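Local coordinates for protein 2,5-dihydroxypyridine 5,6-dioxygenase (Pseudomonas putida KT2440, PDB 7CUP) that catalyses the oxygen-dependent ring cleavage of 2,5-dihydroxypyridine to N-formylmaleamate, an iron-dependent step in aerobic nicotinate degradation, at residues 263-268 with 318-323; 297-302 with 326-331; 303-308 with 313-318. All coordinates share one frame; numbering follows the deposited sequence.

Contact 1: residues 263-268 with 318-323. With FE (Fe (III) ion), chain G.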
ATOM      1  N   ILE A 263      20.095  35.486 -20.923  1.00 30.29           N
ATOM      2  CA  ILE A 263      21.122  34.511 -20.504  1.00 29.49           C
ATOM      3  C   ILE A 263      21.318  34.631 -18.997  1.00 34.24           C
ATOM      4  O   ILE A 263      21.518  35.762 -18.477  1.00 30.94           O
ATOM      5  CB  ILE A 263      22.430  34.681 -21.266  1.00 28.70           C
ATOM      6  CG1 ILE A 263      22.212  34.584 -22.778  1.00 34.31           C
ATOM      7  CG2 ILE A 263      23.443  33.662 -20.787  1.00 28.98           C
ATOM      8  CD1 ILE A 263      21.635  33.248 -23.269  1.00 34.55           C
ATOM      9  N   SER A 264      21.220  33.486 -18.320  1.00 34.92           N
ATOM     10  CA  SER A 264      21.395  33.350 -16.856  1.00 33.88           C
ATOM     11  C   SER A 264      22.786  32.774 -16.597  1.00 32.84           C
ATOM     12  O   SER A 264      23.769  33.430 -16.935  1.00 32.21           O
ATOM     13  CB  SER A 264      20.276  32.530 -16.257  1.00 37.97           C
ATOM     14  OG  SER A 264      19.169  33.378 -15.974  1.00 48.77           O
ATOM     15  N   HIS A 265      22.899  31.593 -16.003  1.00 30.77           N
ATOM     16  CA  HIS A 265      24.204  31.121 -15.498  1.00 30.20           C
ATOM     17  C   HIS A 265      24.999  30.526 -16.657  1.00 28.93           C
ATOM     18  O   HIS A 265      24.392  30.096 -17.664  1.00 30.76           O
ATOM     19  CB  HIS A 265      24.032  30.232 -14.259  1.00 33.91           C
ATOM     20  CG  HIS A 265      23.263  28.982 -14.479  1.00 36.00           C
ATOM     21  ND1 HIS A 265      23.847  27.847 -15.006  1.00 42.89           N
ATOM     22  CD2 HIS A 265      21.977  28.678 -14.219  1.00 36.50           C
ATOM     23  CE1 HIS A 265      22.944  26.886 -15.080  1.00 40.12           C
ATOM     24  NE2 HIS A 265      21.789  27.379 -14.609  1.00 40.19           N
ATOM     25  N   ILE A 266      26.322  30.564 -16.530  1.00 25.97           N
ATOM     26  CA  ILE A 266      27.290  30.130 -17.567  1.00 28.59           C
ATOM     27  C   ILE A 266      28.413  29.486 -16.787  1.00 26.93           C
ATOM     28  O   ILE A 266      28.755  30.029 -15.737  1.00 30.40           O
ATOM     29  CB  ILE A 266      27.733  31.342 -18.421  1.00 32.07           C
ATOM     30  CG1 ILE A 266      28.200  32.514 -17.562  1.00 34.28           C
ATOM     31  CG2 ILE A 266      26.613  31.786 -19.336  1.00 30.53           C
ATOM     32  CD1 ILE A 266      28.863  33.622 -18.361  1.00 37.64           C
ATOM     33  N   GLY A 267      28.895  28.332 -17.203  1.00 24.18           N
ATOM     34  CA  GLY A 267      29.894  27.623 -16.398  1.00 24.19           C
ATOM     35  C   GLY A 267      30.353  26.378 -17.102  1.00 23.81           C
ATOM     36  O   GLY A 267      30.062  26.233 -18.291  1.00 26.10           O
ATOM     37  N   TRP A 268      31.043  25.495 -16.399  1.00 25.45           N
ATOM     38  CA  TRP A 268      31.548  24.250 -17.017  1.00 27.08           C
ATOM     39  C   TRP A 268      31.492  23.097 -16.015  1.00 25.46           C
ATOM     40  O   TRP A 268      31.393  23.353 -14.810  1.00 24.79           O
ATOM     41  CB  TRP A 268      32.931  24.481 -17.646  1.00 27.63           C
ATOM     42  CG  TRP A 268      34.080  24.703 -16.716  1.00 28.99           C
ATOM     43  CD1 TRP A 268      34.980  23.768 -16.312  1.00 29.58           C
ATOM     44  CD2 TRP A 268      34.493  25.939 -16.103  1.00 29.14           C
ATOM     45  NE1 TRP A 268      35.897  24.323 -15.463  1.00 30.65           N
ATOM     46  CE2 TRP A 268      35.640  25.656 -15.336  1.00 28.51           C
ATOM     47  CE3 TRP A 268      34.016  27.249 -16.139  1.00 31.30           C
ATOM     48  CZ2 TRP A 268      36.330  26.632 -14.618  1.00 29.88           C
ATOM     49  CZ3 TRP A 268      34.672  28.212 -15.399  1.00 32.02           C
ATOM     50  CH2 TRP A 268      35.817  27.906 -14.658  1.00 30.62           C
ATOM     51  N   HIS A 318      12.571  28.456 -17.849  1.00 28.59           N
ATOM     52  CA  HIS A 318      13.977  28.138 -17.516  1.00 27.89           C
ATOM     53  C   HIS A 318      14.503  27.002 -18.402  1.00 28.59           C
ATOM     54  O   HIS A 318      13.917  25.888 -18.385  1.00 25.93           O
ATOM     55  CB  HIS A 318      14.050  27.792 -16.034  1.00 31.79           C
ATOM     56  CG  HIS A 318      15.382  27.260 -15.656  1.00 32.90           C
ATOM     57  ND1 HIS A 318      15.572  25.952 -15.290  1.00 34.89           N
ATOM     58  CD2 HIS A 318      16.591  27.845 -15.666  1.00 32.35           C
ATOM     59  CE1 HIS A 318      16.844  25.743 -15.059  1.00 34.38           C
ATOM     60  NE2 HIS A 318      17.484  26.889 -15.274  1.00 35.37           N
ATOM     61  N   LEU A 319      15.601  27.247 -19.122  1.00 26.93           N
ATOM     62  CA  LEU A 319      16.324  26.207 -19.909  1.00 27.19           C
ATOM     63  C   LEU A 319      17.762  26.087 -19.414  1.00 26.42           C
ATOM     64  O   LEU A 319      18.357  27.120 -19.054  1.00 25.41           O
ATOM     65  CB  LEU A 319      16.306  26.563 -21.396  1.00 24.94           C
ATOM     66  CG  LEU A 319      14.925  26.797 -21.994  1.00 29.68           C
ATOM     67  CD1 LEU A 319      15.065  27.200 -23.456  1.00 31.49           C
ATOM     68  CD2 LEU A 319      14.027  25.568 -21.861  1.00 28.80           C
ATOM     69  N   ASP A 320      18.250  24.848 -19.316  1.00 26.26           N
ATOM     70  CA  ASP A 320      19.670  24.477 -19.112  1.00 23.92           C
ATOM     71  C   ASP A 320      20.121  23.799 -20.387  1.00 22.70           C
ATOM     72  O   ASP A 320      19.425  22.855 -20.855  1.00 22.90           O
ATOM     73  CB  ASP A 320      19.873  23.587 -17.888  1.00 25.13           C
ATOM     74  CG  ASP A 320      19.802  24.377 -16.596  1.00 29.97           C
ATOM     75  OD1 ASP A 320      20.038  25.577 -16.661  1.00 30.12           O
ATOM     76  OD2 ASP A 320      19.472  23.791 -15.558  1.00 30.13           O
ATOM     77  N   ILE A 321      21.237  24.266 -20.932  1.00 23.90           N
ATOM     78  CA  ILE A 321      21.741  23.815 -22.256  1.00 24.77           C
ATOM     79  C   ILE A 321      23.237  23.562 -22.150  1.00 25.21           C
ATOM     80  O   ILE A 321      24.015  24.509 -22.147  1.00 29.79           O
ATOM     81  CB  ILE A 321      21.422  24.858 -23.336  1.00 25.69           C
ATOM     82  CG1 ILE A 321      19.922  25.126 -23.404  1.00 26.44           C
ATOM     83  CG2 ILE A 321      22.003  24.410 -24.662  1.00 26.57           C
ATOM     84  CD1 ILE A 321      19.520  26.265 -24.331  1.00 26.24           C
ATOM     85  N   PRO A 322      23.673  22.288 -22.072  1.00 24.73           N
ATOM     86  CA  PRO A 322      25.087  21.928 -22.152  1.00 25.10           C
ATOM     87  C   PRO A 322      25.569  21.713 -23.594  1.00 25.78           C
ATOM     88  O   PRO A 322      24.882  21.093 -24.368  1.00 26.12           O
ATOM     89  CB  PRO A 322      25.189  20.601 -21.391  1.00 25.24           C
ATOM     90  CG  PRO A 322      23.776  20.020 -21.415  1.00 24.73           C
ATOM     91  CD  PRO A 322      22.822  21.113 -21.828  1.00 26.13           C
ATOM     92  N   LEU A 323      26.765  22.207 -23.904  1.00 25.57           N
ATOM     93  CA  LEU A 323      27.409  22.036 -25.230  1.00 24.96           C
ATOM     94  C   LEU A 323      28.681  21.218 -25.054  1.00 26.82           C
ATOM     95  O   LEU A 323      29.395  21.429 -24.042  1.00 27.68           O
ATOM     96  CB  LEU A 323      27.712  23.412 -25.819  1.00 26.38           C
ATOM     97  CG  LEU A 323      26.544  24.372 -25.848  1.00 24.70           C
ATOM     98  CD1 LEU A 323      27.013  25.724 -26.343  1.00 26.29           C
ATOM     99  CD2 LEU A 323      25.416  23.829 -26.719  1.00 27.02           C
TER
HETATM  100 FE    FE G 401      19.644  27.265 -15.150  1.00 43.68          FE
HETATM  101  O   HOH W   1      19.607  25.691 -13.453  1.00 30.85           O
HETATM  102  O   HOH W   2      18.728  29.118 -14.031  1.00 37.96           O
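His265 and Asp320 meet through an iron ion: NE2 of His265 binds the metal at 2.2 Å, and OD1 of Asp320 binds it at 2.3 Å. NE2 of His318 supplies a third ligand, also 2.2 Å from the iron. Together with Ser302 and two waters they make a roughly octahedral shell, in which the histidines stand opposite each other, with an NE2-iron-NE2 angle of about 167°, and the carboxylate sits between them. This differs from the classical facial triad, where all three protein ligands are mutually adjacent. The shared metal explains why NE2 of His265 and OD1 of Asp320 lie 3.2 Å apart without a hydrogen bond; ring and carboxylate planes are turned 62° from one another. His265 has its CG between backbone N and carbonyl carbon (chi1 62°), which brings the imidazole down to the ion.

The second carboxylate oxygen, OD2 of Asp320, accepts a hydrogen bond of 2.8 Å from an iron-bound water and forms a salt bridge with NE of Arg293, fixing the rotation of the group. ND1 of His318 bonds to the carbonyl of Thr73, which orients that ring. The two water sites are adjacent on the metal, consistent with displacement by substrate or oxygen. Strand 299-303 runs between strands 263-269 and 319-323 in an antiparallel sheet, and Leu319 packs against helix 243-253.

Contact 2: residues 297-302 with 326-331; sequences GNFLFS and CDIYLD. With FE (Fe (III) ion), chain G.
The Phe299 ring is approached obliquely by the CD1 methyl of Ile328, and the nearest touch is at the root of the side chain, where CB of Phe299 lies 3.9 Å from that methyl. Leu155 and Val157 of strand 154-158, Ile266 and Leu323 also pack against this phenylalanine. From the same segment as Ile328, the sulfur of Cys326 reaches Phe299 more loosely, SG to CB 4.3 Å. Ile328 can extend across because its CG1 branch lies anti to the carbonyl carbon and continues outstretched (chi2 172°), so that CD1 also comes within 3.7 Å of the Asn298 carbonyl O.

Polar contact is indirect. One water donates to O of Gly297 at 2.8 Å and accepts from N of Cys326 at 2.9 Å, stitching together the approaches to the two strands. The far end of segment 297-302 has a different task: OG of Ser302 binds the iron at 2.3 Å and is also hydrogen-bonded to Leu319 O.

The contact thus joins two antiparallel sheets through apolar side chains: strand 299-303 belongs to the iron-bearing sheet, whose strand 263-269 adds Trp268 against Ile328, while strand 327-330, between strands 154-158 and 333-337, belongs to the other.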
ATOM      1  N   GLY A 297      33.789  18.823 -18.695  1.00 29.14           N
ATOM      2  CA  GLY A 297      34.210  19.573 -19.898  1.00 29.39           C
ATOM      3  C   GLY A 297      33.056  20.136 -20.714  1.00 29.42           C
ATOM      4  O   GLY A 297      33.311  20.723 -21.764  1.00 28.45           O
ATOM      5  N   ASN A 298      31.814  20.034 -20.251  1.00 27.04           N
ATOM      6  CA  ASN A 298      30.684  20.686 -20.950  1.00 26.36           C
ATOM      7  C   ASN A 298      30.821  22.201 -20.733  1.00 25.73           C
ATOM      8  O   ASN A 298      31.528  22.633 -19.807  1.00 27.89           O
ATOM      9  CB  ASN A 298      29.321  20.071 -20.540  1.00 28.21           C
ATOM     10  CG  ASN A 298      28.773  20.499 -19.185  1.00 29.42           C
ATOM     11  OD1 ASN A 298      29.249  21.454 -18.571  1.00 29.84           O
ATOM     12  ND2 ASN A 298      27.739  19.812 -18.709  1.00 28.41           N
ATOM     13  N   PHE A 299      30.170  22.980 -21.580  1.00 25.89           N
ATOM     14  CA  PHE A 299      29.788  24.382 -21.298  1.00 25.36           C
ATOM     15  C   PHE A 299      28.283  24.373 -21.052  1.00 26.24           C
ATOM     16  O   PHE A 299      27.536  23.897 -21.917  1.00 24.62           O
ATOM     17  CB  PHE A 299      30.134  25.322 -22.451  1.00 25.18           C
ATOM     18  CG  PHE A 299      29.619  26.717 -22.240  1.00 25.30           C
ATOM     19  CD1 PHE A 299      30.103  27.492 -21.207  1.00 25.58           C
ATOM     20  CD2 PHE A 299      28.621  27.228 -23.032  1.00 25.16           C
ATOM     21  CE1 PHE A 299      29.603  28.768 -20.983  1.00 25.13           C
ATOM     22  CE2 PHE A 299      28.146  28.512 -22.837  1.00 26.95           C
ATOM     23  CZ  PHE A 299      28.624  29.274 -21.796  1.00 25.69           C
ATOM     24  N   LEU A 300      27.866  24.859 -19.895  1.00 25.65           N
ATOM     25  CA  LEU A 300      26.443  24.890 -19.507  1.00 27.85           C
ATOM     26  C   LEU A 300      26.041  26.341 -19.406  1.00 26.86           C
ATOM     27  O   LEU A 300      26.614  27.051 -18.559  1.00 28.15           O
ATOM     28  CB  LEU A 300      26.258  24.186 -18.160  1.00 27.28           C
ATOM     29  CG  LEU A 300      24.824  24.149 -17.642  1.00 28.35           C
ATOM     30  CD1 LEU A 300      23.917  23.359 -18.588  1.00 26.99           C
ATOM     31  CD2 LEU A 300      24.785  23.555 -16.238  1.00 27.28           C
ATOM     32  N   PHE A 301      25.066  26.740 -20.200  1.00 26.11           N
ATOM     33  CA  PHE A 301      24.396  28.037 -19.995  1.00 26.86           C
ATOM     34  C   PHE A 301      22.920  27.793 -19.735  1.00 28.20           C
ATOM     35  O   PHE A 301      22.410  26.700 -20.024  1.00 28.94           O
ATOM     36  CB  PHE A 301      24.611  28.994 -21.167  1.00 25.59           C
ATOM     37  CG  PHE A 301      23.990  28.603 -22.474  1.00 24.32           C
ATOM     38  CD1 PHE A 301      24.563  27.614 -23.256  1.00 25.52           C
ATOM     39  CD2 PHE A 301      22.852  29.246 -22.934  1.00 24.99           C
ATOM     40  CE1 PHE A 301      23.997  27.267 -24.472  1.00 23.21           C
ATOM     41  CE2 PHE A 301      22.295  28.899 -24.155  1.00 24.32           C
ATOM     42  CZ  PHE A 301      22.873  27.914 -24.919  1.00 25.46           C
ATOM     43  N   SER A 302      22.279  28.837 -19.235  1.00 26.39           N
ATOM     44  CA  SER A 302      20.867  28.820 -18.833  1.00 30.17           C
ATOM     45  C   SER A 302      20.179  30.093 -19.339  1.00 30.20           C
ATOM     46  O   SER A 302      20.892  31.063 -19.706  1.00 27.41           O
ATOM     47  CB  SER A 302      20.766  28.656 -17.337  1.00 29.59           C
ATOM     48  OG  SER A 302      19.401  28.665 -16.960  1.00 36.54           O
ATOM     49  N   CYS A 326      33.666  22.209 -26.707  1.00 36.18           N
ATOM     50  CA  CYS A 326      33.798  23.679 -26.632  1.00 35.87           C
ATOM     51  C   CYS A 326      35.187  24.005 -26.097  1.00 35.28           C
ATOM     52  O   CYS A 326      35.755  23.187 -25.337  1.00 35.73           O
ATOM     53  CB  CYS A 326      32.730  24.336 -25.763  1.00 36.55           C
ATOM     54  SG  CYS A 326      31.127  24.551 -26.583  1.00 33.67           S
ATOM     55  N   ASP A 327      35.720  25.136 -26.550  1.00 36.13           N
ATOM     56  CA  ASP A 327      36.878  25.810 -25.929  1.00 37.24           C
ATOM     57  C   ASP A 327      36.298  26.885 -25.018  1.00 33.10           C
ATOM     58  O   ASP A 327      35.460  27.678 -25.488  1.00 30.61           O
ATOM     59  CB  ASP A 327      37.829  26.366 -26.994  1.00 41.08           C
ATOM     60  CG  ASP A 327      38.420  25.339 -27.945  1.00 39.59           C
ATOM     61  OD1 ASP A 327      38.512  24.150 -27.587  1.00 41.82           O
ATOM     62  OD2 ASP A 327      38.788  25.748 -29.047  1.00 48.08           O
ATOM     63  N   ILE A 328      36.707  26.888 -23.753  1.00 35.31           N
ATOM     64  CA  ILE A 328      36.207  27.869 -22.750  1.00 35.61           C
ATOM     65  C   ILE A 328      37.408  28.624 -22.189  1.00 37.24           C
ATOM     66  O   ILE A 328      38.365  27.947 -21.671  1.00 33.86           O
ATOM     67  CB  ILE A 328      35.413  27.192 -21.617  1.00 34.46           C
ATOM     68  CG1 ILE A 328      34.384  26.185 -22.141  1.00 34.98           C
ATOM     69  CG2 ILE A 328      34.775  28.263 -20.746  1.00 35.11           C
ATOM     70  CD1 ILE A 328      33.735  25.360 -21.045  1.00 33.29           C
ATOM     71  N   TYR A 329      37.319  29.956 -22.232  1.00 38.54           N
ATOM     72  CA  TYR A 329      38.372  30.882 -21.737  1.00 42.04           C
ATOM     73  C   TYR A 329      37.842  31.772 -20.620  1.00 37.64           C
ATOM     74  O   TYR A 329      36.697  32.312 -20.715  1.00 39.68           O
ATOM     75  CB  TYR A 329      38.898  31.777 -22.863  1.00 41.26           C
ATOM     76  CG  TYR A 329      39.486  31.000 -23.999  1.00 40.44           C
ATOM     77  CD1 TYR A 329      38.702  30.611 -25.073  1.00 44.29           C
ATOM     78  CD2 TYR A 329      40.813  30.626 -23.983  1.00 41.25           C
ATOM     79  CE1 TYR A 329      39.234  29.875 -26.116  1.00 45.89           C
ATOM     80  CE2 TYR A 329      41.361  29.892 -25.020  1.00 42.41           C
ATOM     81  CZ  TYR A 329      40.566  29.517 -26.083  1.00 42.62           C
ATOM     82  OH  TYR A 329      41.100  28.781 -27.090  1.00 52.65           O
ATOM     83  N   LEU A 330      38.702  31.939 -19.616  1.00 40.18           N
ATOM     84  CA  LEU A 330      38.623  32.993 -18.579  1.00 45.39           C
ATOM     85  C   LEU A 330      39.676  34.055 -18.919  1.00 46.80           C
ATOM     86  O   LEU A 330      40.885  33.722 -18.925  1.00 38.26           O
ATOM     87  CB  LEU A 330      38.894  32.354 -17.217  1.00 46.18           C
ATOM     88  CG  LEU A 330      37.853  31.329 -16.778  1.00 48.35           C
ATOM     89  CD1 LEU A 330      38.146  30.845 -15.364  1.00 47.48           C
ATOM     90  CD2 LEU A 330      36.442  31.913 -16.890  1.00 46.92           C
ATOM     91  N   ASP A 331      39.229  35.265 -19.251  1.00 48.83           N
ATOM     92  CA  ASP A 331      40.102  36.246 -19.941  1.00 51.58           C
ATOM     93  C   ASP A 331      40.714  35.495 -21.131  1.00 57.07           C
ATOM     94  O   ASP A 331      39.915  34.980 -21.948  1.00 56.83           O
ATOM     95  CB  ASP A 331      41.034  36.862 -18.904  1.00 48.11           C
ATOM     96  CG  ASP A 331      40.215  37.440 -17.765  1.00 45.50           C
ATOM     97  OD1 ASP A 331      40.458  37.064 -16.637  1.00 46.56           O
ATOM     98  OD2 ASP A 331      39.291  38.215 -18.040  1.00 48.65           O
TER
HETATM   99 FE    FE G 401      19.644  27.265 -15.150  1.00 43.68          FE
HETATM  100  O   HOH W   3      32.240  21.726 -24.179  1.00 27.38           O
HETATM  101  O   HOH W   2      18.728  29.118 -14.031  1.00 37.96           O
HETATM  102  O   HOH W   1      19.607  25.691 -13.453  1.00 30.85           O

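Contact 3: residues 303-308 with 313-318. With FE (Fe (III) ion), chain G.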
ATOM      1  N   THR A 303      18.846  30.070 -19.351  1.00 29.25           N
ATOM      2  CA  THR A 303      17.991  31.188 -19.809  1.00 30.02           C
ATOM      3  C   THR A 303      16.929  31.478 -18.751  1.00 31.55           C
ATOM      4  O   THR A 303      16.598  30.561 -17.966  1.00 29.76           O
ATOM      5  CB  THR A 303      17.351  30.874 -21.161  1.00 29.16           C
ATOM      6  OG1 THR A 303      16.346  29.871 -20.978  1.00 30.48           O
ATOM      7  CG2 THR A 303      18.375  30.448 -22.189  1.00 31.58           C
ATOM      8  N   GLY A 304      16.413  32.708 -18.760  1.00 32.66           N
ATOM      9  CA  GLY A 304      15.258  33.140 -17.966  1.00 32.56           C
ATOM     10  C   GLY A 304      15.690  33.796 -16.656  1.00 37.57           C
ATOM     11  O   GLY A 304      16.507  34.715 -16.658  1.00 36.07           O
ATOM     12  N   PRO A 305      15.152  33.324 -15.509  1.00 40.42           N
ATOM     13  CA  PRO A 305      15.219  34.070 -14.253  1.00 38.37           C
ATOM     14  C   PRO A 305      16.644  34.172 -13.699  1.00 37.67           C
ATOM     15  O   PRO A 305      17.443  33.279 -13.922  1.00 36.90           O
ATOM     16  CB  PRO A 305      14.352  33.250 -13.284  1.00 38.99           C
ATOM     17  CG  PRO A 305      14.354  31.837 -13.860  1.00 37.88           C
ATOM     18  CD  PRO A 305      14.476  32.020 -15.360  1.00 41.84           C
ATOM     19  N   ASN A 306      16.935  35.264 -13.001  1.00 39.44           N
ATOM     20  CA  ASN A 306      18.259  35.472 -12.362  1.00 40.30           C
ATOM     21  C   ASN A 306      18.092  36.200 -11.025  1.00 42.49           C
ATOM     22  O   ASN A 306      19.136  36.636 -10.512  1.00 46.66           O
ATOM     23  CB  ASN A 306      19.244  36.162 -13.321  1.00 39.83           C
ATOM     24  CG  ASN A 306      18.806  37.532 -13.815  1.00 43.53           C
ATOM     25  OD1 ASN A 306      17.679  37.972 -13.572  1.00 42.55           O
ATOM     26  ND2 ASN A 306      19.686  38.209 -14.541  1.00 45.39           N
ATOM     27  N   THR A 307      16.879  36.274 -10.445  1.00 47.93           N
ATOM     28  CA  THR A 307      16.646  36.968  -9.134  1.00 50.79           C
ATOM     29  C   THR A 307      17.338  36.209  -8.000  1.00 47.14           C
ATOM     30  O   THR A 307      17.615  36.856  -7.000  1.00 48.06           O
ATOM     31  CB  THR A 307      15.178  37.162  -8.726  1.00 47.99           C
ATOM     32  OG1 THR A 307      14.625  35.865  -8.516  1.00 53.47           O
ATOM     33  CG2 THR A 307      14.356  37.929  -9.734  1.00 51.56           C
ATOM     34  N   GLU A 308      17.633  34.913  -8.159  1.00 47.74           N
ATOM     35  CA  GLU A 308      18.384  34.116  -7.145  1.00 47.79           C
ATOM     36  C   GLU A 308      19.710  34.813  -6.791  1.00 44.06           C
ATOM     37  O   GLU A 308      20.207  34.533  -5.715  1.00 45.28           O
ATOM     38  CB  GLU A 308      18.636  32.681  -7.615  1.00 47.21           C
ATOM     39  CG  GLU A 308      19.551  32.590  -8.816  1.00 49.63           C
ATOM     40  CD  GLU A 308      19.482  31.266  -9.560  1.00 55.97           C
ATOM     41  OE1 GLU A 308      20.119  30.293  -9.101  1.00 59.38           O
ATOM     42  OE2 GLU A 308      18.782  31.205 -10.590  1.00 63.20           O
ATOM     43  N   ARG A 313      15.235  39.533 -13.616  1.00 39.81           N
ATOM     44  CA  ARG A 313      14.281  38.612 -14.285  1.00 41.63           C
ATOM     45  C   ARG A 313      13.707  37.595 -13.281  1.00 39.35           C
ATOM     46  O   ARG A 313      14.493  36.864 -12.664  1.00 34.83           O
ATOM     47  CB  ARG A 313      15.026  37.985 -15.460  1.00 40.95           C
ATOM     48  CG  ARG A 313      15.562  39.014 -16.451  1.00 38.85           C
ATOM     49  CD  ARG A 313      15.803  38.344 -17.790  1.00 36.52           C
ATOM     50  NE  ARG A 313      16.786  37.298 -17.586  1.00 34.82           N
ATOM     51  CZ  ARG A 313      18.096  37.503 -17.482  1.00 38.08           C
ATOM     52  NH1 ARG A 313      18.604  38.722 -17.606  1.00 42.45           N
ATOM     53  NH2 ARG A 313      18.909  36.481 -17.275  1.00 38.08           N
ATOM     54  N   LYS A 314      12.378  37.526 -13.135  1.00 42.77           N
ATOM     55  CA  LYS A 314      11.723  36.469 -12.311  1.00 45.92           C
ATOM     56  C   LYS A 314      10.838  35.553 -13.178  1.00 38.61           C
ATOM     57  O   LYS A 314       9.991  34.847 -12.610  1.00 39.85           O
ATOM     58  CB  LYS A 314      10.925  37.106 -11.172  1.00 51.24           C
ATOM     59  CG  LYS A 314       9.677  37.878 -11.588  1.00 61.21           C
ATOM     60  CD  LYS A 314       8.557  37.873 -10.542  1.00 68.48           C
ATOM     61  CE  LYS A 314       9.029  38.020  -9.105  1.00 72.50           C
ATOM     62  NZ  LYS A 314       9.996  39.138  -8.939  1.00 75.83           N
ATOM     63  N   THR A 315      11.022  35.556 -14.497  1.00 33.04           N
ATOM     64  CA  THR A 315      10.193  34.789 -15.470  1.00 34.55           C
ATOM     65  C   THR A 315      10.279  33.301 -15.128  1.00 29.55           C
ATOM     66  O   THR A 315      11.320  32.832 -14.685  1.00 25.08           O
ATOM     67  CB  THR A 315      10.635  35.064 -16.914  1.00 33.27           C
ATOM     68  OG1 THR A 315       9.697  34.462 -17.801  1.00 38.22           O
ATOM     69  CG2 THR A 315      12.016  34.535 -17.215  1.00 34.37           C
ATOM     70  N   PRO A 316       9.176  32.533 -15.225  1.00 33.44           N
ATOM     71  CA  PRO A 316       9.202  31.113 -14.877  1.00 32.37           C
ATOM     72  C   PRO A 316       9.922  30.231 -15.906  1.00 33.60           C
ATOM     73  O   PRO A 316      10.364  29.163 -15.544  1.00 34.24           O
ATOM     74  CB  PRO A 316       7.721  30.734 -14.858  1.00 34.69           C
ATOM     75  CG  PRO A 316       7.083  31.691 -15.829  1.00 35.99           C
ATOM     76  CD  PRO A 316       7.840  32.983 -15.636  1.00 34.29           C
ATOM     77  N   CYS A 317      10.001  30.671 -17.162  1.00 32.13           N
ATOM     78  CA  CYS A 317      10.596  29.854 -18.253  1.00 31.17           C
ATOM     79  C   CYS A 317      12.108  29.692 -18.040  1.00 30.90           C
ATOM     80  O   CYS A 317      12.835  30.683 -18.096  1.00 30.17           O
ATOM     81  CB  CYS A 317      10.302  30.476 -19.603  1.00 33.39           C
ATOM     82  SG  CYS A 317      10.913  29.489 -20.987  1.00 33.28           S
ATOM     83  N   HIS A 318      12.571  28.456 -17.849  1.00 28.59           N
ATOM     84  CA  HIS A 318      13.977  28.138 -17.516  1.00 27.89           C
ATOM     85  C   HIS A 318      14.503  27.002 -18.402  1.00 28.59           C
ATOM     86  O   HIS A 318      13.917  25.888 -18.385  1.00 25.93           O
ATOM     87  CB  HIS A 318      14.050  27.792 -16.034  1.00 31.79           C
ATOM     88  CG  HIS A 318      15.382  27.260 -15.656  1.00 32.90           C
ATOM     89  ND1 HIS A 318      15.572  25.952 -15.290  1.00 34.89           N
ATOM     90  CD2 HIS A 318      16.591  27.845 -15.666  1.00 32.35           C
ATOM     91  CE1 HIS A 318      16.844  25.743 -15.059  1.00 34.38           C
ATOM     92  NE2 HIS A 318      17.484  26.889 -15.274  1.00 35.37           N
TER
HETATM   93 FE    FE G 401      19.644  27.265 -15.150  1.00 43.68          FE
HETATM   94  O   HOH W   4      13.922  30.792 -20.477  1.00 29.61           O
HETATM   95  O   HOH W   2      18.728  29.118 -14.031  1.00 37.96           O
HETATM   96  O   HOH W   1      19.607  25.691 -13.453  1.00 30.85           O
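Arg313 clasps Gly304 and Asn306 at once. Its NE donates to O of Gly304 at 2.8 Å, with the carbonyl oxygen close to the guanidinium plane, and NH2 adds a weak bond to the same oxygen. The amide of Asn306 lies over one face of the guanidinium, CG 3.6 Å above the plane and the two planes 32° apart; its ND2 is 3.3 Å from both NH1 and NH2 of Arg313, donors close together with no bond between them. The same asparagine turns its OD1 to the backbone: with CG between N and carbonyl carbon (chi1 60°), OD1 accepts from N of Arg313 at 2.9 Å, the donor nearly in line with the amide C=O. In return, N of Asn306 donates to O of Arg313, also at 2.9 Å, so main chain and side chain of Asn306 together hold both backbone polar atoms of Arg313, N and O.

These bonds brace the long connection of a β-hairpin whose antiparallel arms are strands 299-303 and 319-323. Nearer the strands the Pro305 ring rests on carbonyl groups, CG 3.3 Å from O of Thr315, while Gly304, bare of a side chain, lets O of Cys317 come within 3.5 Å of its CA in a CA-H...O contact. A water receives a hydrogen bond from OG1 of Thr303 and gives one to O of Cys317, each 2.6 Å long.

Farther out, Arg313 NH2 makes weak bonds to Ile263 O and Ser264 OG, and NH1 forms a long, weak ion pair with Glu201. Ser264 OG is hydrogen-bonded to Pro305 O, tying the loop to strand 263-269. On the returning side of the loop, OG1 of Thr315 is hydrogen-bonded to OD2 of Asp257; His318, one of the iron ligands, follows three residues after Thr315.

How the contacts relate
Of the segments involved, strand 263-269 comes first, after most of the chain has been laid down; the chain then passes through helix 290-294 to strand 299-303, turns through the long connection and returns as strand 319-323, where contact 1 closes the loop through the iron. Contact 2 opens at 297-302, inside that loop, and closes only at 326-331, beyond it, so the two cross. Contact 3 pinches 303-308 against 313-318 within the hairpin connection and is nested inside both; it shares His318 with contact 1. All three segment pairs include an iron ligand. Contact 1 spans a single sheet, contact 2 joins it to the sheet containing strand 327-330, and contact 3 shapes the loop beside the iron.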